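Local structure of transcription initiation factor TFIID subunit 5 (Encephalitozoon cuniculi, 2J4B) at residues 33-45 / 53-65. The protein probably serves as a component of the general transcription factor TFIID, and also of SAGA, in regulating transcription initiation by RNA polymerase II. Residues are numbered along the deposited sequence; the frame is centred on the assembly and turned at random.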
loop_
_atom_site.group_PDB
_atom_site.type_symbol
_atom_site.label_atom_id
_atom_site.label_comp_id
_atom_site.label_asym_id
_atom_site.label_seq_id
_atom_site.Cartn_x
_atom_site.Cartn_y
_atom_site.Cartn_z
ATOM N N LEU A 33 0.671 3.607 5.783
ATOM C CA LEU A 33 0.116 2.383 5.238
ATOM C C LEU A 33 -0.197 2.488 3.744
ATOM O O LEU A 33 -0.149 1.491 3.036
ATOM C CB LEU A 33 -1.151 2.001 6.009
ATOM C CG LEU A 33 -1.895 0.744 5.543
ATOM C CD1 LEU A 33 -1.008 -0.520 5.473
ATOM C CD2 LEU A 33 -3.114 0.469 6.427
ATOM N N LEU A 34 -0.547 3.672 3.254
ATOM C CA LEU A 34 -0.951 3.778 1.852
ATOM C C LEU A 34 0.197 3.607 0.846
ATOM O O LEU A 34 -0.050 3.218 -0.292
ATOM C CB LEU A 34 -1.682 5.080 1.581
ATOM C CG LEU A 34 -2.972 5.338 2.374
ATOM C CD1 LEU A 34 -3.514 6.759 2.023
ATOM C CD2 LEU A 34 -4.046 4.226 2.192
ATOM N N TYR A 35 1.438 3.883 1.246
ATOM C CA TYR A 35 2.556 3.834 0.295
ATOM C C TYR A 35 2.911 2.420 -0.155
ATOM O O TYR A 35 2.940 2.153 -1.365
ATOM C CB TYR A 35 3.822 4.511 0.835
ATOM C CG TYR A 35 5.016 4.337 -0.102
ATOM C CD1 TYR A 35 4.991 4.854 -1.389
ATOM C CD2 TYR A 35 6.139 3.645 0.291
ATOM C CE1 TYR A 35 6.052 4.710 -2.229
ATOM C CE2 TYR A 35 7.219 3.494 -0.547
ATOM C CZ TYR A 35 7.179 4.033 -1.808
ATOM O OH TYR A 35 8.257 3.879 -2.673
ATOM N N PRO A 36 3.225 1.525 0.806
ATOM C CA PRO A 36 3.464 0.121 0.451
ATOM C C PRO A 36 2.248 -0.548 -0.180
ATOM O O PRO A 36 2.399 -1.315 -1.110
ATOM C CB PRO A 36 3.826 -0.534 1.789
ATOM C CG PRO A 36 3.322 0.399 2.829
ATOM C CD PRO A 36 3.399 1.754 2.248
ATOM N N LEU A 37 1.052 -0.248 0.298
ATOM C CA LEU A 37 -0.145 -0.785 -0.327
ATOM C C LEU A 37 -0.254 -0.344 -1.796
ATOM O O LEU A 37 -0.578 -1.144 -2.677
ATOM C CB LEU A 37 -1.377 -0.315 0.431
ATOM C CG LEU A 37 -2.726 -0.749 -0.149
ATOM C CD1 LEU A 37 -2.763 -2.252 -0.555
ATOM C CD2 LEU A 37 -3.838 -0.401 0.879
ATOM N N PHE A 38 0.009 0.942 -2.028
ATOM C CA PHE A 38 0.012 1.551 -3.356
ATOM C C PHE A 38 0.951 0.864 -4.351
ATOM O O PHE A 38 0.551 0.496 -5.445
ATOM C CB PHE A 38 0.413 3.018 -3.215
ATOM C CG PHE A 38 0.716 3.708 -4.506
ATOM C CD1 PHE A 38 -0.304 4.153 -5.327
ATOM C CD2 PHE A 38 2.027 3.975 -4.870
ATOM C CE1 PHE A 38 -0.019 4.839 -6.510
ATOM C CE2 PHE A 38 2.328 4.672 -6.044
ATOM C CZ PHE A 38 1.303 5.099 -6.860
ATOM N N ILE A 39 2.202 0.708 -3.960
ATOM C CA ILE A 39 3.183 0.040 -4.809
ATOM C C ILE A 39 2.706 -1.371 -5.058
ATOM O O ILE A 39 2.734 -1.860 -6.184
ATOM C CB ILE A 39 4.581 0.013 -4.140
ATOM C CG1 ILE A 39 5.153 1.437 -4.058
ATOM C CG2 ILE A 39 5.540 -0.901 -4.905
ATOM C CD1 ILE A 39 5.242 2.149 -5.398
ATOM N N HIS A 40 2.236 -2.022 -3.999
ATOM C CA HIS A 40 1.832 -3.412 -4.109
ATOM C C HIS A 40 0.681 -3.606 -5.089
ATOM O O HIS A 40 0.637 -4.608 -5.795
ATOM C CB HIS A 40 1.495 -4.005 -2.738
ATOM C CG HIS A 40 2.670 -4.612 -2.051
ATOM N ND1 HIS A 40 3.377 -5.666 -2.584
ATOM C CD2 HIS A 40 3.272 -4.309 -0.877
ATOM C CE1 HIS A 40 4.359 -5.993 -1.765
ATOM N NE2 HIS A 40 4.318 -5.182 -0.721
ATOM N N ILE A 41 -0.262 -2.678 -5.104
ATOM C CA ILE A 41 -1.338 -2.704 -6.110
ATOM C C ILE A 41 -0.803 -2.512 -7.540
ATOM O O ILE A 41 -1.187 -3.228 -8.469
ATOM C CB ILE A 41 -2.416 -1.638 -5.789
ATOM C CG1 ILE A 41 -3.143 -2.033 -4.485
ATOM C CG2 ILE A 41 -3.387 -1.482 -6.945
ATOM C CD1 ILE A 41 -4.002 -0.928 -3.904
ATOM N N TYR A 42 0.100 -1.553 -7.697
ATOM C CA TYR A 42 0.786 -1.315 -8.953
ATOM C C TYR A 42 1.514 -2.558 -9.465
ATOM O O TYR A 42 1.374 -2.938 -10.621
ATOM C CB TYR A 42 1.785 -0.199 -8.741
ATOM C CG TYR A 42 2.529 0.272 -9.968
ATOM C CD1 TYR A 42 1.856 0.904 -11.019
ATOM C CD2 TYR A 42 3.913 0.140 -10.056
ATOM C CE1 TYR A 42 2.534 1.366 -12.132
ATOM C CE2 TYR A 42 4.603 0.604 -11.180
ATOM C CZ TYR A 42 3.898 1.217 -12.209
ATOM O OH TYR A 42 4.558 1.680 -13.321
ATOM N N PHE A 43 2.314 -3.181 -8.608
ATOM C CA PHE A 43 3.021 -4.397 -8.986
ATOM C C PHE A 43 2.056 -5.549 -9.292
ATOM O O PHE A 43 2.342 -6.398 -10.151
ATOM C CB PHE A 43 3.986 -4.801 -7.877
ATOM C CG PHE A 43 5.268 -4.002 -7.852
ATOM C CD1 PHE A 43 5.451 -2.906 -8.672
ATOM C CD2 PHE A 43 6.284 -4.347 -6.972
ATOM C CE1 PHE A 43 6.616 -2.189 -8.633
ATOM C CE2 PHE A 43 7.466 -3.621 -6.929
ATOM C CZ PHE A 43 7.622 -2.540 -7.747
ATOM N N ASP A 44 0.915 -5.582 -8.603
ATOM C CA ASP A 44 -0.061 -6.653 -8.809
ATOM C C ASP A 44 -0.838 -6.514 -10.137
ATOM O O ASP A 44 -1.141 -7.519 -10.793
ATOM C CB ASP A 44 -1.000 -6.751 -7.622
ATOM C CG ASP A 44 -0.468 -7.665 -6.542
ATOM O OD1 ASP A 44 0.265 -8.609 -6.903
ATOM O OD2 ASP A 44 -0.769 -7.463 -5.331
ATOM N N LEU A 45 -1.133 -5.281 -10.541
ATOM C CA LEU A 45 -1.740 -5.020 -11.844
ATOM C C LEU A 45 -0.792 -5.367 -12.995
ATOM O O LEU A 45 -1.226 -5.840 -14.069
ATOM C CB LEU A 45 -2.189 -3.557 -11.949
ATOM C CG LEU A 45 -3.374 -3.157 -11.053
ATOM C CD1 LEU A 45 -3.508 -1.608 -11.021
ATOM C CD2 LEU A 45 -4.699 -3.838 -11.453
ATOM N N GLU A 53 -3.943 -0.259 -16.942
ATOM C CA GLU A 53 -4.623 0.011 -15.702
ATOM C C GLU A 53 -3.610 0.400 -14.643
ATOM O O GLU A 53 -3.878 1.284 -13.822
ATOM C CB GLU A 53 -5.423 -1.211 -15.245
ATOM C CG GLU A 53 -6.602 -1.567 -16.154
ATOM C CD GLU A 53 -7.589 -2.506 -15.471
ATOM O OE1 GLU A 53 -7.406 -2.751 -14.257
ATOM O OE2 GLU A 53 -8.547 -2.990 -16.135
ATOM N N ALA A 54 -2.453 -0.265 -14.678
ATOM C CA ALA A 54 -1.392 -0.031 -13.703
ATOM C C ALA A 54 -0.864 1.387 -13.791
ATOM O O ALA A 54 -0.702 2.048 -12.772
ATOM C CB ALA A 54 -0.258 -1.032 -13.888
ATOM N N LYS A 55 -0.624 1.866 -15.007
ATOM C CA LYS A 55 -0.088 3.214 -15.202
ATOM C C LYS A 55 -1.083 4.295 -14.800
ATOM O O LYS A 55 -0.691 5.324 -14.254
ATOM C CB LYS A 55 0.356 3.414 -16.648
ATOM C CG LYS A 55 1.500 2.494 -17.078
ATOM C CD LYS A 55 2.032 2.862 -18.456
ATOM C CE LYS A 55 1.023 2.635 -19.542
ATOM N NZ LYS A 55 1.256 3.611 -20.651
ATOM N N GLU A 56 -2.371 4.061 -15.060
ATOM C CA GLU A 56 -3.420 4.995 -14.634
ATOM C C GLU A 56 -3.511 5.104 -13.106
ATOM O O GLU A 56 -3.686 6.197 -12.565
ATOM C CB GLU A 56 -4.788 4.574 -15.178
ATOM C CG GLU A 56 -4.831 4.305 -16.664
ATOM C CD GLU A 56 -6.218 4.503 -17.259
ATOM O OE1 GLU A 56 -7.179 4.725 -16.474
ATOM O OE2 GLU A 56 -6.335 4.461 -18.514
ATOM N N PHE A 57 -3.435 3.967 -12.422
ATOM C CA PHE A 57 -3.558 3.931 -10.968
ATOM C C PHE A 57 -2.376 4.645 -10.310
ATOM O O PHE A 57 -2.533 5.458 -9.411
ATOM C CB PHE A 57 -3.626 2.477 -10.474
ATOM C CG PHE A 57 -3.486 2.338 -8.979
ATOM C CD1 PHE A 57 -4.574 2.513 -8.149
ATOM C CD2 PHE A 57 -2.259 2.049 -8.411
ATOM C CE1 PHE A 57 -4.448 2.394 -6.767
ATOM C CE2 PHE A 57 -2.116 1.937 -7.041
ATOM C CZ PHE A 57 -3.217 2.107 -6.213
ATOM N N PHE A 58 -1.186 4.300 -10.778
ATOM C CA PHE A 58 0.046 4.904 -10.321
ATOM C C PHE A 58 -0.015 6.429 -10.462
ATOM O O PHE A 58 0.152 7.170 -9.494
ATOM C CB PHE A 58 1.201 4.335 -11.148
ATOM C CG PHE A 58 2.554 4.696 -10.630
ATOM C CD1 PHE A 58 3.169 3.922 -9.664
ATOM C CD2 PHE A 58 3.216 5.801 -11.107
ATOM C CE1 PHE A 58 4.426 4.252 -9.190
ATOM C CE2 PHE A 58 4.460 6.135 -10.634
ATOM C CZ PHE A 58 5.064 5.365 -9.674
ATOM N N GLU A 59 -0.270 6.898 -11.673
ATOM C CA GLU A 59 -0.310 8.326 -11.947
ATOM C C GLU A 59 -1.350 9.059 -11.108
ATOM O O GLU A 59 -1.137 10.205 -10.723
ATOM C CB GLU A 59 -0.593 8.572 -13.436
ATOM C CG GLU A 59 0.517 8.128 -14.371
ATOM C CD GLU A 59 1.858 8.760 -14.046
ATOM O OE1 GLU A 59 1.906 9.980 -13.785
ATOM O OE2 GLU A 59 2.873 8.026 -14.055
ATOM N N LYS A 60 -2.473 8.405 -10.835
ATOM C CA LYS A 60 -3.578 9.049 -10.144
ATOM C C LYS A 60 -3.241 9.318 -8.687
ATOM O O LYS A 60 -3.426 10.430 -8.207
ATOM C CB LYS A 60 -4.840 8.195 -10.245
ATOM C CG LYS A 60 -6.052 8.800 -9.540
ATOM C CD LYS A 60 -7.317 7.978 -9.750
ATOM C CE LYS A 60 -7.903 8.181 -11.128
ATOM N NZ LYS A 60 -7.206 7.360 -12.164
ATOM N N TYR A 61 -2.717 8.309 -7.993
ATOM C CA TYR A 61 -2.472 8.415 -6.560
ATOM C C TYR A 61 -1.000 8.588 -6.165
ATOM O O TYR A 61 -0.685 8.534 -4.982
ATOM C CB TYR A 61 -3.045 7.191 -5.838
ATOM C CG TYR A 61 -4.490 6.913 -6.167
ATOM C CD1 TYR A 61 -5.509 7.695 -5.640
ATOM C CD2 TYR A 61 -4.835 5.863 -7.006
ATOM C CE1 TYR A 61 -6.832 7.448 -5.952
ATOM C CE2 TYR A 61 -6.153 5.606 -7.326
ATOM C CZ TYR A 61 -7.148 6.396 -6.796
ATOM O OH TYR A 61 -8.455 6.125 -7.140
ATOM N N ARG A 62 -0.105 8.810 -7.124
ATOM C CA ARG A 62 1.319 8.993 -6.803
ATOM C C ARG A 62 1.629 10.263 -6.003
ATOM O O ARG A 62 2.667 10.332 -5.345
ATOM C CB ARG A 62 2.181 8.990 -8.067
ATOM C CG ARG A 62 2.021 10.208 -8.954
ATOM C CD ARG A 62 2.794 10.038 -10.245
ATOM N NE ARG A 62 4.239 10.192 -10.064
ATOM C CZ ARG A 62 5.134 9.995 -11.023
ATOM N NH1 ARG A 62 4.727 9.633 -12.220
ATOM N NH2 ARG A 62 6.427 10.157 -10.788
ATOM N N GLY A 63 0.742 11.257 -6.067
ATOM C CA GLY A 63 0.927 12.516 -5.344
ATOM C C GLY A 63 0.300 12.489 -3.960
ATOM O O GLY A 63 0.259 13.507 -3.261
ATOM N N ASP A 64 -0.198 11.321 -3.560
ATOM C CA ASP A 64 -0.781 11.162 -2.233
ATOM C C ASP A 64 0.300 10.812 -1.214
ATOM O O ASP A 64 0.047 10.753 -0.010
ATOM C CB ASP A 64 -1.842 10.074 -2.251
ATOM C CG ASP A 64 -3.030 10.431 -3.120
ATOM O OD1 ASP A 64 -3.001 11.482 -3.792
ATOM O OD2 ASP A 64 -4.002 9.650 -3.143
ATOM N N HIS A 65 1.505 10.571 -1.717
ATOM C CA HIS A 65 2.658 10.280 -0.884
ATOM C C HIS A 65 3.914 10.339 -1.749
ATOM O O HIS A 65 4.099 9.504 -2.637
ATOM C CB HIS A 65 2.528 8.900 -0.218
ATOM C CG HIS A 65 1.817 7.880 -1.054
ATOM N ND1 HIS A 65 2.168 7.614 -2.358
ATOM C CD2 HIS A 65 0.771 7.068 -0.771
ATOM C CE1 HIS A 65 1.362 6.688 -2.847
ATOM N NE2 HIS A 65 0.508 6.337 -1.902
#
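With CG swung opposite the backbone N in both residues (chi1 169° each), Phe38 and Phe57 send their rings into the interface between the antiparallel helices 34-47 and 51-61, a helical hairpin within the NTD2 domain of TAF5. The two side chains run past one another head to tail, CD1 of Phe38 lying 3.3 Å from CE2 of Phe57; the planes are 30° apart and the rings so offset that little of either lies over the other. Phe57 is a knob in the hole formed by Phe38, Ile41, Tyr42 and Leu45, and CG2 of Ile41 makes a CH-pi contact over one of its faces, 3.8 Å from the ring centroid. Tyr12 of helix 8-21 meets the same ring edge-to-face. Nearer the turn, the small Ala54 lies level with Leu45, and their CB atoms are 3.7 Å apart. Phe58 places CD1 over the centre of one face of the Tyr42 ring, the planes inclined at 40°, while Ala54 O lies at that ring's edge, 3.3 Å from Tyr42 CD1. Farther along the chain, His65 turns its edge to a face of Phe38, its CE1 3.4 Å from CD2 of Phe38, and receives the edge of Tyr35 on its own face. These six rings form an aromatic cluster, and the Tyr12 hydroxyl, outside it, is hydrogen-bonded to His65 NE2. No hydrogen bond joins the two segments; rings and aliphatic groups carry the buried interface. At the edge of the Phe38 ring, in its plane, Phe58 O lies 3.5 Å from CZ of Phe38.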